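Local coordinates for protein SusD homolog (Bacteroides ovatus, PDB 4F53) that probably binds mucin O-glycans as a SusD-family outer-membrane lipoprotein with a helical, TPR-like fold, at residues M206-V211 / H514-C519; D129-I134 / M478-D483; A197-L202 / A231-A236. One frame throughout, in Å; residues are numbered along the deposited sequence. Where two conformers were deposited one is given.

Contact 1 (M206-V211 / H514-C519); sequences MRTCYV and HVWWDC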
HETATM    1  N   MSE A 206      12.384   5.940   6.776  1.00 26.14           N
HETATM    2  CA  MSE A 206      12.689   6.026   5.342  1.00 23.40           C
HETATM    3  C   MSE A 206      11.720   7.001   4.606  1.00 27.98           C
HETATM    4  O   MSE A 206      12.142   7.773   3.739  1.00 27.78           O
HETATM    5  CB  MSE A 206      12.640   4.638   4.695  1.00 23.64           C
HETATM    6  CG  MSE A 206      13.399   4.586   3.379  1.00 27.88           C
HETATM    7 SE   MSE A 206      15.312   4.958   3.663  0.75 32.86          SE
HETATM    8  CE  MSE A 206      15.711   3.462   4.940  1.00 28.70           C
ATOM      9  N   ARG A 207      10.455   6.986   4.985  1.00 25.44           N
ATOM     10  CA  ARG A 207       9.416   7.876   4.449  1.00 26.11           C
ATOM     11  C   ARG A 207       9.766   9.381   4.563  1.00 30.75           C
ATOM     12  O   ARG A 207       9.467  10.175   3.655  1.00 29.35           O
ATOM     13  CB  ARG A 207       8.101   7.640   5.219  1.00 25.44           C
ATOM     14  CG  ARG A 207       6.898   8.336   4.566  1.00 29.11           C
ATOM     15  CD  ARG A 207       6.219   7.412   3.592  1.00 19.55           C
ATOM     16  NE  ARG A 207       5.261   6.514   4.264  1.00 27.03           N
ATOM     17  CZ  ARG A 207       5.190   5.190   4.133  1.00 34.91           C
ATOM     18  NH1 ARG A 207       6.059   4.536   3.363  1.00 23.34           N
ATOM     19  NH2 ARG A 207       4.201   4.519   4.698  1.00 27.30           N
ATOM     20  N   THR A 208      10.377   9.764   5.700  1.00 26.10           N
ATOM     21  CA  THR A 208      10.680  11.153   5.997  1.00 26.18           C
ATOM     22  C   THR A 208      12.065  11.578   5.522  1.00 31.37           C
ATOM     23  O   THR A 208      12.510  12.652   5.909  1.00 30.48           O
ATOM     24  CB  THR A 208      10.573  11.369   7.502  1.00 30.69           C
ATOM     25  OG1 THR A 208      11.548  10.544   8.156  1.00 29.81           O
ATOM     26  CG2 THR A 208       9.167  11.099   8.054  1.00 25.12           C
ATOM     27  N   CYS A 209      12.749  10.749   4.702  1.00 30.02           N
ATOM     28  CA  CYS A 209      14.143  10.962   4.274  1.00 31.17           C
ATOM     29  C   CYS A 209      14.337  12.221   3.394  1.00 32.19           C
ATOM     30  O   CYS A 209      15.458  12.696   3.293  1.00 31.10           O
ATOM     31  CB  CYS A 209      14.692   9.712   3.574  1.00 32.10           C
ATOM     32  SG  CYS A 209      14.050   9.471   1.897  1.00 36.45           S
ATOM     33  N   TYR A 210      13.293  12.748   2.745  1.00 30.07           N
ATOM     34  CA  TYR A 210      13.472  13.934   1.901  1.00 29.82           C
ATOM     35  C   TYR A 210      13.188  15.239   2.634  1.00 35.47           C
ATOM     36  O   TYR A 210      13.524  16.298   2.111  1.00 37.43           O
ATOM     37  CB  TYR A 210      12.632  13.864   0.623  1.00 29.47           C
ATOM     38  CG  TYR A 210      13.138  12.817  -0.337  1.00 29.43           C
ATOM     39  CD1 TYR A 210      14.389  12.942  -0.939  1.00 31.44           C
ATOM     40  CD2 TYR A 210      12.387  11.679  -0.616  1.00 29.23           C
ATOM     41  CE1 TYR A 210      14.878  11.956  -1.799  1.00 31.57           C
ATOM     42  CE2 TYR A 210      12.855  10.696  -1.492  1.00 29.89           C
ATOM     43  CZ  TYR A 210      14.108  10.830  -2.066  1.00 36.24           C
ATOM     44  OH  TYR A 210      14.549   9.863  -2.931  1.00 35.23           O
ATOM     45  N   VAL A 211      12.590  15.167   3.821  1.00 31.52           N
ATOM     46  CA  VAL A 211      12.268  16.339   4.638  1.00 31.94           C
ATOM     47  C   VAL A 211      13.535  16.896   5.315  1.00 38.34           C
ATOM     48  O   VAL A 211      14.075  16.281   6.238  1.00 37.56           O
ATOM     49  CB  VAL A 211      11.185  16.021   5.690  1.00 33.86           C
ATOM     50  CG1 VAL A 211      10.775  17.298   6.436  1.00 34.15           C
ATOM     51  CG2 VAL A 211       9.983  15.334   5.057  1.00 32.13           C
ATOM     52  N   HIS A 514       0.930  17.928  -2.870  1.00 34.20           N
ATOM     53  CA  HIS A 514       1.865  17.019  -2.223  1.00 32.38           C
ATOM     54  C   HIS A 514       1.727  17.148  -0.727  1.00 38.18           C
ATOM     55  O   HIS A 514       1.651  18.258  -0.199  1.00 40.80           O
ATOM     56  CB  HIS A 514       3.315  17.306  -2.643  1.00 31.08           C
ATOM     57  CG  HIS A 514       3.635  16.891  -4.041  1.00 33.89           C
ATOM     58  ND1 HIS A 514       4.913  16.469  -4.396  1.00 34.32           N
ATOM     59  CD2 HIS A 514       2.845  16.871  -5.150  1.00 36.00           C
ATOM     60  CE1 HIS A 514       4.855  16.184  -5.688  1.00 33.44           C
ATOM     61  NE2 HIS A 514       3.629  16.413  -6.190  1.00 34.91           N
ATOM     62  N   VAL A 515       1.675  16.017  -0.047  1.00 32.33           N
ATOM     63  CA  VAL A 515       1.664  15.925   1.409  1.00 30.67           C
ATOM     64  C   VAL A 515       3.113  16.262   1.874  1.00 34.89           C
ATOM     65  O   VAL A 515       4.044  16.339   1.047  1.00 34.45           O
ATOM     66  CB  VAL A 515       1.116  14.552   1.950  1.00 31.93           C
ATOM     67  CG1 VAL A 515      -0.310  14.310   1.470  1.00 31.49           C
ATOM     68  CG2 VAL A 515       2.017  13.374   1.563  1.00 28.85           C
ATOM     69  N   TRP A 516       3.274  16.533   3.169  1.00 31.94           N
ATOM     70  CA  TRP A 516       4.530  16.933   3.794  1.00 31.60           C
ATOM     71  C   TRP A 516       5.753  16.028   3.409  1.00 34.91           C
ATOM     72  O   TRP A 516       6.775  16.589   3.014  1.00 35.44           O
ATOM     73  CB  TRP A 516       4.325  16.992   5.310  1.00 30.90           C
ATOM     74  CG  TRP A 516       5.576  17.094   6.128  1.00 31.65           C
ATOM     75  CD1 TRP A 516       6.328  18.208   6.354  1.00 34.86           C
ATOM     76  CD2 TRP A 516       6.183  16.035   6.878  1.00 31.26           C
ATOM     77  NE1 TRP A 516       7.391  17.902   7.184  1.00 34.37           N
ATOM     78  CE2 TRP A 516       7.312  16.579   7.537  1.00 35.09           C
ATOM     79  CE3 TRP A 516       5.875  14.671   7.065  1.00 32.01           C
ATOM     80  CZ2 TRP A 516       8.144  15.807   8.351  1.00 33.45           C
ATOM     81  CZ3 TRP A 516       6.681  13.918   7.910  1.00 33.06           C
ATOM     82  CH2 TRP A 516       7.809  14.484   8.526  1.00 33.54           C
ATOM     83  N   TRP A 517       5.661  14.678   3.486  1.00 30.32           N
ATOM     84  CA  TRP A 517       6.824  13.810   3.176  1.00 28.06           C
ATOM     85  C   TRP A 517       7.118  13.731   1.679  1.00 33.65           C
ATOM     86  O   TRP A 517       8.220  13.323   1.290  1.00 33.58           O
ATOM     87  CB  TRP A 517       6.678  12.376   3.772  1.00 25.27           C
ATOM     88  CG  TRP A 517       5.395  11.635   3.485  1.00 25.57           C
ATOM     89  CD1 TRP A 517       4.421  11.315   4.390  1.00 28.40           C
ATOM     90  CD2 TRP A 517       4.993  11.031   2.234  1.00 24.28           C
ATOM     91  NE1 TRP A 517       3.403  10.621   3.766  1.00 26.28           N
ATOM     92  CE2 TRP A 517       3.726  10.437   2.445  1.00 26.79           C
ATOM     93  CE3 TRP A 517       5.572  10.948   0.948  1.00 25.10           C
ATOM     94  CZ2 TRP A 517       3.000   9.825   1.405  1.00 26.27           C
ATOM     95  CZ3 TRP A 517       4.848  10.352  -0.085  1.00 25.79           C
ATOM     96  CH2 TRP A 517       3.582   9.789   0.150  1.00 26.03           C
ATOM     97  N   ASP A 518       6.140  14.109   0.833  1.00 31.77           N
ATOM     98  CA  ASP A 518       6.260  14.021  -0.629  1.00 30.91           C
ATOM     99  C   ASP A 518       6.992  15.251  -1.141  1.00 35.56           C
ATOM    100  O   ASP A 518       6.407  16.111  -1.802  1.00 37.31           O
ATOM    101  CB  ASP A 518       4.867  13.847  -1.260  1.00 31.34           C
ATOM    102  CG  ASP A 518       4.829  13.550  -2.749  1.00 33.74           C
ATOM    103  OD1 ASP A 518       5.910  13.417  -3.355  1.00 33.65           O
ATOM    104  OD2 ASP A 518       3.698  13.459  -3.313  1.00 33.03           O
ATOM    105  N   CYS A 519       8.289  15.333  -0.836  1.00 30.55           N
ATOM    106  CA  CYS A 519       9.065  16.511  -1.212  1.00 32.10           C
ATOM    107  C   CYS A 519      10.417  16.140  -1.812  1.00 37.54           C
ATOM    108  O   CYS A 519      11.372  16.909  -1.649  1.00 40.94           O
ATOM    109  CB  CYS A 519       9.226  17.445  -0.014  1.00 32.60           C
ATOM    110  SG  CYS A 519       9.930  16.638   1.449  1.00 35.96           S
TER
HETATM  111  O   HOH W   1      10.437  12.381   2.615  1.00 31.07           O
HETATM  112  O   HOH W   2      12.709  19.013   0.090  1.00 54.83           O

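Contact 2 (D129-I134 / M478-D483); sequences DTYGPI and MPYPTD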
ATOM      1  N   ASP A 129      -1.152   9.276   5.102  1.00 29.92           N
ATOM      2  CA  ASP A 129      -0.500   9.087   3.795  1.00 29.36           C
ATOM      3  C   ASP A 129      -1.482   9.285   2.637  1.00 33.99           C
ATOM      4  O   ASP A 129      -1.038   9.508   1.515  1.00 33.93           O
ATOM      5  CB  ASP A 129       0.185   7.718   3.698  1.00 29.00           C
ATOM      6  CG  ASP A 129       1.442   7.621   4.562  1.00 31.72           C
ATOM      7  OD1 ASP A 129       1.867   8.656   5.120  1.00 32.32           O
ATOM      8  OD2 ASP A 129       2.001   6.514   4.671  1.00 35.34           O
ATOM      9  N   THR A 130      -2.813   9.257   2.906  1.00 31.81           N
ATOM     10  CA  THR A 130      -3.831   9.522   1.879  1.00 31.24           C
ATOM     11  C   THR A 130      -4.154  11.024   1.805  1.00 33.03           C
ATOM     12  O   THR A 130      -4.330  11.554   0.711  1.00 33.86           O
ATOM     13  CB  THR A 130      -5.114   8.700   2.152  1.00 36.42           C
ATOM     14  OG1 THR A 130      -4.777   7.328   2.263  1.00 37.14           O
ATOM     15  CG2 THR A 130      -6.162   8.851   1.062  1.00 30.32           C
ATOM     16  N   TYR A 131      -4.241  11.705   2.958  1.00 30.48           N
ATOM     17  CA  TYR A 131      -4.742  13.082   3.062  1.00 31.11           C
ATOM     18  C   TYR A 131      -3.776  14.186   3.437  1.00 36.11           C
ATOM     19  O   TYR A 131      -4.008  15.321   3.033  1.00 35.42           O
ATOM     20  CB  TYR A 131      -5.896  13.120   4.086  1.00 33.03           C
ATOM     21  CG  TYR A 131      -7.105  12.373   3.569  1.00 33.32           C
ATOM     22  CD1 TYR A 131      -7.975  12.965   2.654  1.00 35.47           C
ATOM     23  CD2 TYR A 131      -7.328  11.041   3.915  1.00 32.47           C
ATOM     24  CE1 TYR A 131      -9.044  12.256   2.112  1.00 35.23           C
ATOM     25  CE2 TYR A 131      -8.379  10.314   3.361  1.00 33.09           C
ATOM     26  CZ  TYR A 131      -9.218  10.918   2.441  1.00 39.19           C
ATOM     27  OH  TYR A 131     -10.233  10.196   1.892  1.00 35.83           O
ATOM     28  N   GLY A 132      -2.751  13.876   4.221  1.00 34.74           N
ATOM     29  CA  GLY A 132      -1.825  14.869   4.748  1.00 34.86           C
ATOM     30  C   GLY A 132      -2.257  15.188   6.167  1.00 37.41           C
ATOM     31  O   GLY A 132      -2.397  14.248   6.955  1.00 37.34           O
ATOM     32  N   PRO A 133      -2.566  16.465   6.524  1.00 33.45           N
ATOM     33  CA  PRO A 133      -3.075  16.748   7.886  1.00 34.48           C
ATOM     34  C   PRO A 133      -4.364  15.966   8.185  1.00 39.27           C
ATOM     35  O   PRO A 133      -5.217  15.830   7.300  1.00 38.40           O
ATOM     36  CB  PRO A 133      -3.348  18.273   7.867  1.00 36.96           C
ATOM     37  CG  PRO A 133      -2.494  18.790   6.776  1.00 40.69           C
ATOM     38  CD  PRO A 133      -2.479  17.707   5.727  1.00 35.21           C
ATOM     39  N   ILE A 134      -4.482  15.408   9.401  1.00 35.32           N
ATOM     40  CA  ILE A 134      -5.667  14.630   9.806  1.00 34.76           C
ATOM     41  C   ILE A 134      -5.971  14.844  11.307  1.00 40.79           C
ATOM     42  O   ILE A 134      -5.042  15.154  12.069  1.00 40.40           O
ATOM     43  CB  ILE A 134      -5.477  13.079   9.510  1.00 34.78           C
ATOM     44  CG1 ILE A 134      -4.264  12.478  10.275  1.00 33.30           C
ATOM     45  CG2 ILE A 134      -5.458  12.730   8.001  1.00 31.79           C
ATOM     46  CD1 ILE A 134      -4.351  10.974  10.566  1.00 32.58           C
HETATM   47  N   MSE A 478      -5.824  12.446  -1.635  1.00 31.01           N
HETATM   48  CA  MSE A 478      -7.261  12.537  -1.804  1.00 30.45           C
HETATM   49  C   MSE A 478      -7.704  13.847  -1.201  1.00 36.17           C
HETATM   50  O   MSE A 478      -7.138  14.255  -0.177  1.00 33.34           O
HETATM   51  CB  MSE A 478      -7.986  11.341  -1.144  1.00 31.45           C
HETATM   52  CG  MSE A 478      -7.756  10.026  -1.880  1.00 35.93           C
HETATM   53 SE   MSE A 478      -8.636   9.928  -3.609  0.75 43.84          SE
HETATM   54  CE  MSE A 478     -10.515  10.085  -3.059  1.00 42.22           C
ATOM     55  N   PRO A 479      -8.702  14.536  -1.813  1.00 36.28           N
ATOM     56  CA  PRO A 479      -9.212  15.764  -1.194  1.00 37.18           C
ATOM     57  C   PRO A 479     -10.119  15.429  -0.015  1.00 43.93           C
ATOM     58  O   PRO A 479     -10.690  14.341   0.028  1.00 43.37           O
ATOM     59  CB  PRO A 479      -9.977  16.436  -2.332  1.00 39.90           C
ATOM     60  CG  PRO A 479     -10.438  15.315  -3.202  1.00 43.58           C
ATOM     61  CD  PRO A 479      -9.480  14.166  -3.022  1.00 38.02           C
ATOM     62  N   TYR A 480     -10.253  16.346   0.944  1.00 43.49           N
ATOM     63  CA  TYR A 480     -11.118  16.122   2.104  1.00 43.84           C
ATOM     64  C   TYR A 480     -12.576  15.992   1.675  1.00 50.15           C
ATOM     65  O   TYR A 480     -13.007  16.743   0.796  1.00 51.89           O
ATOM     66  CB  TYR A 480     -10.977  17.265   3.141  1.00 44.89           C
ATOM     67  CG  TYR A 480      -9.597  17.367   3.754  1.00 44.06           C
ATOM     68  CD1 TYR A 480      -9.021  16.279   4.409  1.00 43.53           C
ATOM     69  CD2 TYR A 480      -8.885  18.564   3.727  1.00 45.14           C
ATOM     70  CE1 TYR A 480      -7.756  16.369   4.979  1.00 42.56           C
ATOM     71  CE2 TYR A 480      -7.617  18.664   4.297  1.00 44.89           C
ATOM     72  CZ  TYR A 480      -7.053  17.556   4.908  1.00 46.48           C
ATOM     73  OH  TYR A 480      -5.811  17.625   5.478  1.00 44.03           O
ATOM     74  N   PRO A 481     -13.357  15.058   2.269  1.00 46.43           N
ATOM     75  CA  PRO A 481     -14.794  14.958   1.913  1.00 46.28           C
ATOM     76  C   PRO A 481     -15.528  16.297   2.128  1.00 53.77           C
ATOM     77  O   PRO A 481     -15.281  16.988   3.129  1.00 52.54           O
ATOM     78  CB  PRO A 481     -15.319  13.863   2.848  1.00 47.46           C
ATOM     79  CG  PRO A 481     -14.108  13.049   3.212  1.00 50.92           C
ATOM     80  CD  PRO A 481     -12.988  14.068   3.304  1.00 46.92           C
ATOM     81  N   THR A 482     -16.424  16.666   1.166  1.00 53.73           N
ATOM     82  CA  THR A 482     -17.204  17.909   1.168  0.50 56.16           C
ATOM     83  C   THR A 482     -18.020  18.060   2.471  1.00 60.63           C
ATOM     84  O   THR A 482     -18.191  19.175   2.955  1.00 62.47           O
ATOM     85  CB  THR A 482     -18.097  18.002  -0.103  0.50 70.07           C
ATOM     86  OG1 THR A 482     -18.929  19.159  -0.024  0.50 75.36           O
ATOM     87  CG2 THR A 482     -18.958  16.751  -0.349  0.50 69.86           C
ATOM     88  N   ASP A 483     -18.506  16.937   3.038  1.00 56.49           N
ATOM     89  CA  ASP A 483     -19.320  16.891   4.265  1.00 58.25           C
ATOM     90  C   ASP A 483     -18.558  17.365   5.481  1.00 60.23           C
ATOM     91  O   ASP A 483     -19.179  17.848   6.431  1.00 61.97           O
ATOM     92  CB  ASP A 483     -19.837  15.461   4.536  1.00 60.72           C
ATOM     93  CG  ASP A 483     -21.082  15.047   3.764  1.00 79.47           C
ATOM     94  OD1 ASP A 483     -21.911  15.932   3.449  1.00 81.93           O
ATOM     95  OD2 ASP A 483     -21.259  13.822   3.528  1.00 86.85           O
TER
HETATM   96  O   HOH W   3     -11.493  11.718  -0.264  1.00 39.59           O

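Contact 3 (A197-L202 / A231-A236); sequences ANSLKL and AGVMTA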
ATOM      1  N   ALA A 197       7.097  -3.833  14.968  1.00 29.74           N
ATOM      2  CA  ALA A 197       7.172  -2.454  15.451  1.00 28.70           C
ATOM      3  C   ALA A 197       8.481  -1.772  15.006  1.00 31.97           C
ATOM      4  O   ALA A 197       8.418  -0.643  14.513  1.00 32.33           O
ATOM      5  CB  ALA A 197       7.023  -2.408  16.957  1.00 29.89           C
ATOM      6  N   ASN A 198       9.638  -2.457  15.099  1.00 26.23           N
ATOM      7  CA  ASN A 198      10.899  -1.873  14.615  1.00 26.08           C
ATOM      8  C   ASN A 198      10.901  -1.742  13.082  1.00 30.06           C
ATOM      9  O   ASN A 198      11.460  -0.790  12.546  1.00 29.32           O
ATOM     10  CB  ASN A 198      12.099  -2.692  15.066  1.00 26.79           C
ATOM     11  CG  ASN A 198      12.475  -2.419  16.483  1.00 39.75           C
ATOM     12  OD1 ASN A 198      12.713  -1.267  16.871  1.00 37.37           O
ATOM     13  ND2 ASN A 198      12.524  -3.471  17.284  1.00 34.50           N
ATOM     14  N   SER A 199      10.247  -2.686  12.376  1.00 26.73           N
ATOM     15  CA  SER A 199      10.123  -2.673  10.911  1.00 24.47           C
ATOM     16  C   SER A 199       9.256  -1.487  10.479  1.00 29.72           C
ATOM     17  O   SER A 199       9.559  -0.857   9.470  1.00 28.86           O
ATOM     18  CB  SER A 199       9.529  -3.989  10.432  1.00 23.96           C
ATOM     19  OG  SER A 199      10.425  -5.033  10.791  1.00 29.14           O
ATOM     20  N   LEU A 200       8.204  -1.149  11.279  1.00 26.31           N
ATOM     21  CA  LEU A 200       7.335   0.000  11.020  1.00 25.72           C
ATOM     22  C   LEU A 200       8.146   1.304  11.234  1.00 29.08           C
ATOM     23  O   LEU A 200       8.013   2.265  10.483  1.00 28.52           O
ATOM     24  CB  LEU A 200       6.109  -0.050  11.967  1.00 25.64           C
ATOM     25  CG  LEU A 200       5.097   1.108  11.862  1.00 29.45           C
ATOM     26  CD1 LEU A 200       4.376   1.114  10.497  1.00 27.33           C
ATOM     27  CD2 LEU A 200       4.079   1.040  12.998  1.00 30.31           C
ATOM     28  N   LYS A 201       8.967   1.327  12.286  1.00 26.48           N
ATOM     29  CA  LYS A 201       9.828   2.459  12.617  1.00 26.83           C
ATOM     30  C   LYS A 201      10.767   2.755  11.426  1.00 29.68           C
ATOM     31  O   LYS A 201      10.904   3.908  11.046  1.00 30.20           O
ATOM     32  CB  LYS A 201      10.605   2.178  13.920  1.00 28.18           C
ATOM     33  CG  LYS A 201      11.590   3.286  14.319  1.00 29.50           C
ATOM     34  CD  LYS A 201      12.215   2.979  15.691  1.00 30.97           C
ATOM     35  CE  LYS A 201      13.264   3.975  16.110  1.00 29.66           C
ATOM     36  NZ  LYS A 201      13.859   3.605  17.424  1.00 36.11           N
ATOM     37  N   LEU A 202      11.352   1.723  10.808  1.00 25.26           N
ATOM     38  CA  LEU A 202      12.234   1.863   9.638  1.00 23.78           C
ATOM     39  C   LEU A 202      11.439   2.364   8.430  1.00 25.65           C
ATOM     40  O   LEU A 202      11.926   3.213   7.701  1.00 25.93           O
ATOM     41  CB  LEU A 202      12.926   0.504   9.340  1.00 22.51           C
ATOM     42  CG  LEU A 202      13.753   0.367   8.067  1.00 25.23           C
ATOM     43  CD1 LEU A 202      15.014   1.240   8.114  1.00 26.27           C
ATOM     44  CD2 LEU A 202      14.144  -1.066   7.859  1.00 25.56           C
ATOM     45  N   ALA A 231      17.882  -2.650  16.901  1.00 33.70           N
ATOM     46  CA  ALA A 231      16.989  -3.273  17.889  1.00 33.57           C
ATOM     47  C   ALA A 231      16.444  -4.627  17.391  1.00 39.80           C
ATOM     48  O   ALA A 231      16.310  -5.542  18.199  1.00 41.21           O
ATOM     49  CB  ALA A 231      15.841  -2.334  18.234  1.00 33.28           C
ATOM     50  N   GLY A 232      16.142  -4.743  16.091  1.00 35.27           N
ATOM     51  CA  GLY A 232      15.624  -5.993  15.541  1.00 34.47           C
ATOM     52  C   GLY A 232      14.380  -5.862  14.683  1.00 35.14           C
ATOM     53  O   GLY A 232      13.270  -5.717  15.202  1.00 34.11           O
ATOM     54  N   VAL A 233      14.571  -5.940  13.352  1.00 29.44           N
ATOM     55  CA  VAL A 233      13.479  -5.867  12.374  1.00 28.04           C
ATOM     56  C   VAL A 233      13.178  -7.302  11.871  1.00 34.53           C
ATOM     57  O   VAL A 233      13.822  -8.251  12.319  1.00 36.42           O
ATOM     58  CB  VAL A 233      13.812  -4.877  11.196  1.00 27.82           C
ATOM     59  CG1 VAL A 233      13.843  -3.430  11.677  1.00 26.09           C
ATOM     60  CG2 VAL A 233      15.117  -5.252  10.471  1.00 26.75           C
HETATM   61  N   MSE A 234      12.206  -7.455  10.951  1.00 29.65           N
HETATM   62  CA  MSE A 234      11.902  -8.729  10.293  1.00 27.87           C
HETATM   63  C   MSE A 234      13.096  -9.130   9.425  1.00 36.70           C
HETATM   64  O   MSE A 234      13.559  -8.296   8.646  1.00 37.05           O
HETATM   65  CB  MSE A 234      10.661  -8.588   9.396  1.00 27.11           C
HETATM   66  CG  MSE A 234       9.382  -8.338  10.130  1.00 33.24           C
HETATM   67 SE   MSE A 234       8.056  -7.914   8.741  0.75 40.15          SE
HETATM   68  CE  MSE A 234       6.627  -7.460   9.902  1.00 35.85           C
ATOM     69  N   THR A 235      13.605 -10.377   9.540  1.00 35.56           N
ATOM     70  CA  THR A 235      14.753 -10.809   8.708  1.00 35.72           C
ATOM     71  C   THR A 235      14.450 -12.118   7.956  1.00 39.16           C
ATOM     72  O   THR A 235      15.189 -12.485   7.045  1.00 41.47           O
ATOM     73  CB  THR A 235      16.047 -10.974   9.544  1.00 33.85           C
ATOM     74  OG1 THR A 235      15.809 -11.967  10.521  1.00 36.38           O
ATOM     75  CG2 THR A 235      16.515  -9.669  10.224  1.00 30.69           C
ATOM     76  N   ALA A 236      13.420 -12.844   8.363  1.00 32.55           N
ATOM     77  CA  ALA A 236      13.055 -14.107   7.721  1.00 32.12           C
ATOM     78  C   ALA A 236      11.669 -13.972   7.120  1.00 36.85           C
ATOM     79  O   ALA A 236      10.864 -13.197   7.649  1.00 37.43           O
ATOM     80  CB  ALA A 236      13.090 -15.248   8.744  1.00 33.41           C
TER

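Contact 1 (M206-V211 / H514-C519)
Arg207 and Val211 each lay aliphatic carbons on an indole, Arg207 on Trp517 and Val211 on Trp516. Over Trp517 the contact is CH-pi: Arg207 CG stands 3.9 Å from the centroid of the five-membered ring of Trp517, over its face, and Arg207 CD follows across the middle of the indole. Val515 CG2 takes the opposite face, which leaves Trp517 sandwiched between two aliphatic groups. The arginine chain runs alongside the ring in the same direction, but its bends at chi2 and chi3 leave the guanidinium plane turned 56° from the indole, and any cation-pi attraction is long and weak at most. The guanidinium group is instead engaged by Glu444, Glu448 and Asp129 in salt bridges. In Trp517 itself CG sits between the backbone N and the carbonyl carbon (chi1 51°), which brings the ring up against Arg207. The setting is the meeting of two type I turns in the SusD-like, TPR-related fold: one, from Thr208 to Val211, follows the end of helix 190-207, and the other, from Val515 to Asp518, lies in the C-terminal tail. Val211 crosses Trp516 at about a right angle. Its CG2 is 4.0 Å from the centroid of the Trp516 six-membered ring, 20° off the normal, while Val211 CG1 comes to 3.5 Å from Trp516 NE1. The methyl of Thr208 adds an oblique touch on the same indole, and Val211 CG2 also packs 3.8 Å from Cys519 SG. The backbones are joined through water 1, which donates to Arg207 O at 2.6 Å and to Trp517 O at 2.7 Å and accepts from Tyr210 N at 2.9 Å.

Contact 2 (D129-I134 / M478-D483)
Two direct hydrogen bonds join Thr130 and Pro133 to Met478 and Tyr480. Met478 N donates to Thr130 O at 2.9 Å, with an N-H...O angle of 157°, and Tyr480 OH donates to Pro133 O at 2.6 Å, tilted 28° from the carbonyl plane. Tyr480 crosses Pro133 at about a right angle, so the same hydroxyl sits 3.3 Å from Pro133 CD. Water 3 adds a bridge: it accepts from Tyr131 OH at 2.9 Å and donates to Pro479 O at 2.8 Å. The two tyrosine rings are near parallel, planes 12° apart, yet slid past each other in opposite directions so that they barely overlap. Apolar packing fills in around them. Tyr131 CG lies anti to its own carbonyl carbon, which carries the ring toward Met478 and Pro479: Tyr131 CE1 rests 3.5 Å from CB of the selenomethionine Met478. Tyr131 CB meets Tyr480 CE1 at 3.8 Å, and Thr130 CG2 lies alongside Met478 CG. Phe89, from helix 82-106, also meets the ring of Tyr131. The arrangement is that of a glycine-terminated helix end, with Gly132 at positive phi closing helix 110-131 before Pro133, docked on the loop that leads into helix 482-487 of the SusD-like fold.

Contact 3 (A197-L202 / A231-A236)
Ser199 and Asn198, neighbours on one side of helix 190-207, hold the loop that leaves helix 221-231 at Gly232, so the contact ties two helices of the TPR-like helical fold through the exit of the second. The straighter bond runs from Met234 N to Ser199 OG, 3.0 Å long with an N-H...O angle of 163°. Asn198 ND2 donates to Gly232 O at 3.2 Å, but the angle of 134° makes this a weak bond; Asn198 CB lies equally close to that carbonyl oxygen. The amide also meets the methyl of Ala231, with Asn198 OD1 and ND2 each 3.6 Å from Ala231 CB. With an alanine at Asn198 the amide is gone, and Gly232 O would probably lose its weak side-chain donor while a gap opens beside the Ala231 methyl. Val233 CB stands 3.4 Å from Ser199 OG, and because Val233 CG1 is anti to its own carbonyl carbon, that methyl is laid against the helix backbone, 3.7 Å from Asn198 O. Gly232, at positive phi, turns the chain out of helix 221-231 and toward these groups. In the next shell Ile167 of helix 152-173 touches Asn198, and Val340 of helix 337-349 touches both Ser199 and Val233. The serine hydroxyl is set from within its own helix: with OG turned beside its backbone N (chi1 -62°), Ser199 OG bonds Lys195 O one turn earlier while accepting from Met234 N, two partners on one oxygen.

Contacts 1 and 2 touch, their centres 17 Å apart, and Asp129 is the joint: Asp129 OD2 forms a salt bridge with Arg207 NH2 at 3.0 Å, and Asp129 OD1 lies 2.8 Å from Trp517 NE1 in a probable hydrogen bond. Val515 CG1 also packs 3.7 Å from Gly132 CA. Contact 3 uses the same helix 190-207 as contact 1, earlier along it, with centres 20 Å apart and no touch beyond chain continuity. Contacts 2 and 3 stay separate, about 8 Å between nearest atoms, although 197-202 and 231-236 both fall within the chain loop closed by contact 2. A bound calcium ion lies about 12 Å from the Met234 side chain in contact 3.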